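Local coordinates for core protein VP7 (Bluetongue virus, PDB 1BVP) that forms trimeric capsomers, 260 of which coat the VP3 scaffold of the virus core as part of the inner capsid, at residues A8-E20 with L311-L323. Residues are numbered along the deposited sequence; the frame is centred on the assembly and turned at random.
Sequences ALTVMRACATLQE and LLLSTLADVYTVL
Thr315 meets Leu9 through its hydroxyl: OG1 lies 3.7 Å from Leu9 CD1, while it donates to Leu311 O, which also accepts from Thr315 N. The 3.2 Å bond from OG1 to Leu311 O comes in tilted 34° from the carbonyl plane, tying the hydroxyl to its own helix. Helices 2-15 and 304-323, from opposite ends of the chain, pack here side by side in the helical part of the VP7 subunit; their segments 8-15 and 311-323 run nearly parallel, at 24°, with axes 9.0 Å apart. No hydrogen bond joins segments 8-20 and 311-323; the join is apolar, with a knob-into-hole at its middle. The knob is Met12, set among Leu312, Thr315, Leu316 and Val319. Its CB rests 3.8 Å from Thr315 CG2, and the bend at chi3 (-86°) carries CE back to Leu312 O. Leu9 and Leu312 cross at about a right angle, their CD1 methyls 3.7 Å apart. Thr315 CG2, anti to the backbone N, reaches Met12 and the aliphatic CG of Arg13. Across one flank lies a second subunit of the trimer: its Asn107 donates to Arg13 O, and its Arg111 forms a salt bridge with Asp318. A type I turn runs from Cys15 to Leu18, and here the backbones draw closest, Ala16 CA lying 4.9 Å from Val319 CA. There Val322 takes over the packing, both methyls against the turn: CG1 lies 4.2 Å from Ala16 CB, and CG2 3.7 Å from Ala16 O.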
ATOM      1  N   ALA A   8      24.992  -8.171   8.341  1.00  8.51           N
ATOM      2  CA  ALA A   8      25.065  -8.227   6.869  1.00  5.67           C
ATOM      3  C   ALA A   8      24.381  -7.001   6.260  1.00 10.87           C
ATOM      4  O   ALA A   8      24.930  -6.321   5.378  1.00 16.28           O
ATOM      5  CB  ALA A   8      24.443  -9.465   6.377  1.00  2.16           C
ATOM      6  N   LEU A   9      23.206  -6.688   6.791  1.00 10.03           N
ATOM      7  CA  LEU A   9      22.413  -5.546   6.360  1.00  9.11           C
ATOM      8  C   LEU A   9      23.168  -4.229   6.549  1.00 10.71           C
ATOM      9  O   LEU A   9      23.163  -3.350   5.653  1.00 11.02           O
ATOM     10  CB  LEU A   9      21.158  -5.526   7.210  1.00 16.85           C
ATOM     11  CG  LEU A   9      19.852  -4.953   6.690  1.00 18.11           C
ATOM     12  CD1 LEU A   9      19.504  -5.642   5.380  1.00 18.98           C
ATOM     13  CD2 LEU A   9      18.802  -5.252   7.739  1.00 15.45           C
ATOM     14  N   THR A  10      23.763  -4.074   7.737  1.00 12.44           N
ATOM     15  CA  THR A  10      24.559  -2.895   8.081  1.00  5.61           C
ATOM     16  C   THR A  10      25.713  -2.700   7.108  1.00  8.35           C
ATOM     17  O   THR A  10      25.904  -1.606   6.569  1.00 16.62           O
ATOM     18  CB  THR A  10      25.160  -3.023   9.448  1.00  6.65           C
ATOM     19  OG1 THR A  10      24.119  -3.029  10.419  1.00  7.27           O
ATOM     20  CG2 THR A  10      26.063  -1.839   9.717  1.00  7.36           C
ATOM     21  N   VAL A  11      26.462  -3.770   6.858  1.00  5.03           N
ATOM     22  CA  VAL A  11      27.591  -3.704   5.936  1.00  5.01           C
ATOM     23  C   VAL A  11      27.196  -3.388   4.513  1.00 10.27           C
ATOM     24  O   VAL A  11      27.869  -2.582   3.835  1.00 16.53           O
ATOM     25  CB  VAL A  11      28.374  -4.998   5.935  1.00  3.59           C
ATOM     26  CG1 VAL A  11      29.464  -4.929   4.925  1.00  4.94           C
ATOM     27  CG2 VAL A  11      28.900  -5.284   7.342  1.00  2.29           C
ATOM     28  N   MET A  12      26.125  -4.035   4.037  1.00 11.98           N
ATOM     29  CA  MET A  12      25.662  -3.796   2.663  1.00  9.53           C
ATOM     30  C   MET A  12      25.162  -2.382   2.483  1.00  9.89           C
ATOM     31  O   MET A  12      25.470  -1.759   1.470  1.00 10.26           O
ATOM     32  CB  MET A  12      24.582  -4.762   2.239  1.00  8.25           C
ATOM     33  CG  MET A  12      24.977  -6.214   2.286  1.00 12.39           C
ATOM     34  SD  MET A  12      23.706  -7.184   1.404  1.00 17.10           S
ATOM     35  CE  MET A  12      22.528  -7.466   2.663  1.00 13.38           C
ATOM     36  N   ARG A  13      24.420  -1.850   3.459  1.00  8.64           N
ATOM     37  CA  ARG A  13      23.931  -0.474   3.301  1.00 11.02           C
ATOM     38  C   ARG A  13      25.101   0.529   3.307  1.00 11.85           C
ATOM     39  O   ARG A  13      25.041   1.560   2.640  1.00 15.22           O
ATOM     40  CB  ARG A  13      22.862  -0.117   4.343  1.00  6.19           C
ATOM     41  CG  ARG A  13      21.661  -1.033   4.367  1.00  8.91           C
ATOM     42  CD  ARG A  13      20.567  -0.630   5.400  1.00 20.85           C
ATOM     43  NE  ARG A  13      19.678   0.407   4.882  1.00 36.20           N
ATOM     44  CZ  ARG A  13      19.477   1.613   5.436  1.00 45.70           C
ATOM     45  NH1 ARG A  13      20.094   1.967   6.571  1.00 51.58           N
ATOM     46  NH2 ARG A  13      18.682   2.504   4.826  1.00 45.10           N
ATOM     47  N   ALA A  14      26.176   0.201   4.025  1.00 14.61           N
ATOM     48  CA  ALA A  14      27.374   1.042   4.098  1.00  9.28           C
ATOM     49  C   ALA A  14      28.063   1.031   2.735  1.00 13.24           C
ATOM     50  O   ALA A  14      28.524   2.070   2.239  1.00 14.72           O
ATOM     51  CB  ALA A  14      28.316   0.501   5.155  1.00  3.82           C
ATOM     52  N   CYS A  15      28.154  -0.145   2.119  1.00  9.76           N
ATOM     53  CA  CYS A  15      28.799  -0.204   0.821  1.00  8.02           C
ATOM     54  C   CYS A  15      28.026   0.592  -0.235  1.00 12.18           C
ATOM     55  O   CYS A  15      28.619   1.097  -1.185  1.00 15.48           O
ATOM     56  CB  CYS A  15      28.936  -1.642   0.357  1.00  9.54           C
ATOM     57  SG  CYS A  15      30.013  -2.657   1.318  1.00 12.99           S
ATOM     58  N   ALA A  16      26.707   0.710  -0.088  1.00 14.76           N
ATOM     59  CA  ALA A  16      25.899   1.449  -1.068  1.00 15.06           C
ATOM     60  C   ALA A  16      26.165   2.932  -0.970  1.00 17.28           C
ATOM     61  O   ALA A  16      25.611   3.718  -1.719  1.00 19.80           O
ATOM     62  CB  ALA A  16      24.436   1.185  -0.861  1.00 10.49           C
ATOM     63  N   THR A  17      26.964   3.306   0.017  1.00 16.96           N
ATOM     64  CA  THR A  17      27.353   4.683   0.259  1.00 17.78           C
ATOM     65  C   THR A  17      28.494   5.104  -0.676  1.00 16.61           C
ATOM     66  O   THR A  17      28.620   6.268  -1.032  1.00 15.95           O
ATOM     67  CB  THR A  17      27.800   4.780   1.707  1.00 21.02           C
ATOM     68  OG1 THR A  17      26.665   5.034   2.540  1.00 23.73           O
ATOM     69  CG2 THR A  17      28.817   5.806   1.897  1.00 32.81           C
ATOM     70  N   LEU A  18      29.314   4.138  -1.083  1.00 16.99           N
ATOM     71  CA  LEU A  18      30.467   4.357  -1.952  1.00 12.34           C
ATOM     72  C   LEU A  18      30.111   4.751  -3.377  1.00 20.19           C
ATOM     73  O   LEU A  18      30.599   4.146  -4.342  1.00 21.68           O
ATOM     74  CB  LEU A  18      31.334   3.099  -1.948  1.00 10.24           C
ATOM     75  CG  LEU A  18      32.228   2.884  -0.707  1.00 10.81           C
ATOM     76  CD1 LEU A  18      31.954   3.866   0.357  1.00 11.21           C
ATOM     77  CD2 LEU A  18      32.056   1.514  -0.143  1.00 17.91           C
ATOM     78  N   GLN A  19      29.330   5.822  -3.509  1.00 25.18           N
ATOM     79  CA  GLN A  19      28.872   6.281  -4.807  1.00 36.86           C
ATOM     80  C   GLN A  19      30.023   6.735  -5.687  1.00 43.10           C
ATOM     81  O   GLN A  19      30.103   6.404  -6.853  1.00 48.00           O
ATOM     82  CB  GLN A  19      27.791   7.388  -4.652  1.00 40.48           C
ATOM     83  CG  GLN A  19      26.351   7.043  -5.181  1.00 43.03           C
ATOM     84  CD  GLN A  19      25.321   6.654  -4.073  1.00 50.30           C
ATOM     85  OE1 GLN A  19      25.415   5.614  -3.423  1.00 49.62           O
ATOM     86  NE2 GLN A  19      24.310   7.479  -3.911  1.00 56.52           N
ATOM     87  N   GLU A  20      31.003   7.389  -5.109  1.00 60.77           N
ATOM     88  CA  GLU A  20      32.075   7.873  -5.948  1.00 74.29           C
ATOM     89  C   GLU A  20      33.454   7.708  -5.293  1.00 81.80           C
ATOM     90  O   GLU A  20      33.578   7.195  -4.164  1.00 79.52           O
ATOM     91  CB  GLU A  20      31.714   9.303  -6.360  1.00 75.63           C
ATOM     92  CG  GLU A  20      32.752  10.152  -6.977  1.00 82.22           C
ATOM     93  CD  GLU A  20      32.563  11.572  -6.508  1.00 91.58           C
ATOM     94  OE1 GLU A  20      31.427  12.082  -6.702  1.00 91.13           O
ATOM     95  OE2 GLU A  20      33.511  12.145  -5.889  1.00 94.38           O
ATOM     96  N   LEU A 311      14.199  -9.105   1.855  1.00  7.23           N
ATOM     97  CA  LEU A 311      14.812  -7.863   2.340  1.00 10.15           C
ATOM     98  C   LEU A 311      16.309  -7.799   2.029  1.00 14.57           C
ATOM     99  O   LEU A 311      16.808  -6.815   1.472  1.00 14.39           O
ATOM    100  CB  LEU A 311      14.607  -7.715   3.834  1.00 14.56           C
ATOM    101  CG  LEU A 311      13.134  -7.559   4.152  1.00 18.27           C
ATOM    102  CD1 LEU A 311      12.997  -7.291   5.627  1.00 19.81           C
ATOM    103  CD2 LEU A 311      12.544  -6.412   3.327  1.00 16.74           C
ATOM    104  N   LEU A 312      17.000  -8.885   2.351  1.00 11.86           N
ATOM    105  CA  LEU A 312      18.420  -8.996   2.103  1.00 12.57           C
ATOM    106  C   LEU A 312      18.737  -8.866   0.588  1.00 14.89           C
ATOM    107  O   LEU A 312      19.644  -8.113   0.177  1.00 17.45           O
ATOM    108  CB  LEU A 312      18.907 -10.320   2.695  1.00 13.19           C
ATOM    109  CG  LEU A 312      19.697 -10.392   4.027  1.00  7.88           C
ATOM    110  CD1 LEU A 312      19.397  -9.280   4.951  1.00  6.09           C
ATOM    111  CD2 LEU A 312      19.459 -11.720   4.699  1.00  8.19           C
ATOM    112  N   LEU A 313      17.955  -9.536  -0.255  1.00 10.51           N
ATOM    113  CA  LEU A 313      18.180  -9.450  -1.700  1.00  8.46           C
ATOM    114  C   LEU A 313      17.898  -8.053  -2.245  1.00 10.01           C
ATOM    115  O   LEU A 313      18.578  -7.603  -3.148  1.00 16.11           O
ATOM    116  CB  LEU A 313      17.308 -10.445  -2.421  1.00  9.40           C
ATOM    117  CG  LEU A 313      17.988 -11.510  -3.252  1.00 15.59           C
ATOM    118  CD1 LEU A 313      16.881 -12.156  -4.053  1.00 16.27           C
ATOM    119  CD2 LEU A 313      19.051 -10.940  -4.182  1.00 14.94           C
ATOM    120  N   SER A 314      16.892  -7.370  -1.705  1.00 10.11           N
ATOM    121  CA  SER A 314      16.550  -6.019  -2.140  1.00  7.02           C
ATOM    122  C   SER A 314      17.716  -5.072  -1.877  1.00 11.30           C
ATOM    123  O   SER A 314      18.096  -4.265  -2.740  1.00 17.67           O
ATOM    124  CB  SER A 314      15.301  -5.534  -1.410  1.00  9.29           C
ATOM    125  OG  SER A 314      14.892  -4.307  -1.978  1.00  9.88           O
ATOM    126  N   THR A 315      18.291  -5.175  -0.681  1.00  8.90           N
ATOM    127  CA  THR A 315      19.450  -4.376  -0.337  1.00  8.87           C
ATOM    128  C   THR A 315      20.614  -4.739  -1.277  1.00  9.40           C
ATOM    129  O   THR A 315      21.272  -3.848  -1.832  1.00 10.73           O
ATOM    130  CB  THR A 315      19.854  -4.619   1.113  1.00 12.83           C
ATOM    131  OG1 THR A 315      18.730  -4.352   1.948  1.00 19.62           O
ATOM    132  CG2 THR A 315      20.989  -3.680   1.532  1.00  9.82           C
ATOM    133  N   LEU A 316      20.862  -6.030  -1.491  1.00  4.41           N
ATOM    134  CA  LEU A 316      21.941  -6.420  -2.398  1.00  4.24           C
ATOM    135  C   LEU A 316      21.728  -5.826  -3.791  1.00  9.21           C
ATOM    136  O   LEU A 316      22.702  -5.465  -4.473  1.00 14.18           O
ATOM    137  CB  LEU A 316      22.079  -7.931  -2.485  1.00  5.49           C
ATOM    138  CG  LEU A 316      23.229  -8.487  -3.331  1.00  9.31           C
ATOM    139  CD1 LEU A 316      24.546  -8.203  -2.642  1.00 10.09           C
ATOM    140  CD2 LEU A 316      23.073 -10.014  -3.480  1.00  8.10           C
ATOM    141  N   ALA A 317      20.469  -5.656  -4.198  1.00  9.77           N
ATOM    142  CA  ALA A 317      20.181  -5.072  -5.518  1.00  9.79           C
ATOM    143  C   ALA A 317      20.622  -3.630  -5.520  1.00 11.63           C
ATOM    144  O   ALA A 317      21.140  -3.131  -6.529  1.00 16.50           O
ATOM    145  CB  ALA A 317      18.740  -5.157  -5.850  1.00  7.13           C
ATOM    146  N   ASP A 318      20.404  -2.943  -4.404  1.00  9.84           N
ATOM    147  CA  ASP A 318      20.839  -1.550  -4.322  1.00 13.96           C
ATOM    148  C   ASP A 318      22.362  -1.469  -4.384  1.00 16.34           C
ATOM    149  O   ASP A 318      22.906  -0.603  -5.068  1.00 14.05           O
ATOM    150  CB  ASP A 318      20.367  -0.908  -3.046  1.00 10.44           C
ATOM    151  CG  ASP A 318      18.878  -0.714  -3.009  1.00 11.29           C
ATOM    152  OD1 ASP A 318      18.247  -0.531  -4.080  1.00 16.06           O
ATOM    153  OD2 ASP A 318      18.363  -0.686  -1.881  1.00 14.53           O
ATOM    154  N   VAL A 319      23.047  -2.375  -3.682  1.00 16.18           N
ATOM    155  CA  VAL A 319      24.505  -2.402  -3.716  1.00 11.66           C
ATOM    156  C   VAL A 319      24.952  -2.636  -5.156  1.00 12.84           C
ATOM    157  O   VAL A 319      25.831  -1.937  -5.655  1.00 14.82           O
ATOM    158  CB  VAL A 319      25.094  -3.512  -2.819  1.00 11.84           C
ATOM    159  CG1 VAL A 319      26.595  -3.650  -3.083  1.00  9.12           C
ATOM    160  CG2 VAL A 319      24.858  -3.177  -1.359  1.00  7.54           C
ATOM    161  N   TYR A 320      24.297  -3.579  -5.837  1.00 12.74           N
ATOM    162  CA  TYR A 320      24.624  -3.895  -7.223  1.00 10.73           C
ATOM    163  C   TYR A 320      24.532  -2.637  -8.052  1.00 13.25           C
ATOM    164  O   TYR A 320      25.376  -2.342  -8.919  1.00 16.67           O
ATOM    165  CB  TYR A 320      23.626  -4.903  -7.778  1.00 10.02           C
ATOM    166  CG  TYR A 320      23.940  -5.367  -9.189  1.00 10.70           C
ATOM    167  CD1 TYR A 320      24.776  -6.477  -9.413  1.00 11.07           C
ATOM    168  CD2 TYR A 320      23.405  -4.706 -10.310  1.00  8.48           C
ATOM    169  CE1 TYR A 320      25.073  -6.928 -10.730  1.00  7.82           C
ATOM    170  CE2 TYR A 320      23.702  -5.142 -11.627  1.00  7.57           C
ATOM    171  CZ  TYR A 320      24.533  -6.251 -11.821  1.00 10.10           C
ATOM    172  OH  TYR A 320      24.822  -6.693 -13.096  1.00 15.63           O
ATOM    173  N   THR A 321      23.456  -1.917  -7.827  1.00 12.97           N
ATOM    174  CA  THR A 321      23.239  -0.691  -8.553  1.00 15.02           C
ATOM    175  C   THR A 321      24.342   0.348  -8.342  1.00 14.77           C
ATOM    176  O   THR A 321      24.722   1.001  -9.309  1.00 14.47           O
ATOM    177  CB  THR A 321      21.804  -0.158  -8.271  1.00 17.84           C
ATOM    178  OG1 THR A 321      20.906  -0.815  -9.168  1.00 27.35           O
ATOM    179  CG2 THR A 321      21.680   1.337  -8.455  1.00  9.66           C
ATOM    180  N   VAL A 322      24.838   0.534  -7.107  1.00 15.68           N
ATOM    181  CA  VAL A 322      25.906   1.512  -6.906  1.00 11.83           C
ATOM    182  C   VAL A 322      27.305   1.004  -7.284  1.00 13.68           C
ATOM    183  O   VAL A 322      28.033   1.731  -7.935  1.00 19.05           O
ATOM    184  CB  VAL A 322      25.859   2.245  -5.537  1.00 11.61           C
ATOM    185  CG1 VAL A 322      24.491   2.113  -4.917  1.00 13.48           C
ATOM    186  CG2 VAL A 322      26.912   1.802  -4.636  1.00 12.19           C
ATOM    187  N   LEU A 323      27.649  -0.249  -6.972  1.00 11.24           N
ATOM    188  CA  LEU A 323      28.957  -0.803  -7.340  1.00  8.17           C
ATOM    189  C   LEU A 323      29.149  -1.134  -8.822  1.00 14.91           C
ATOM    190  O   LEU A 323      30.274  -1.193  -9.289  1.00 14.48           O
ATOM    191  CB  LEU A 323      29.296  -2.037  -6.498  1.00  7.35           C
ATOM    192  CG  LEU A 323      29.498  -1.705  -5.004  1.00 12.69           C
ATOM    193  CD1 LEU A 323      29.915  -2.912  -4.182  1.00  7.83           C
ATOM    194  CD2 LEU A 323      30.552  -0.630  -4.892  1.00 10.53           C
TER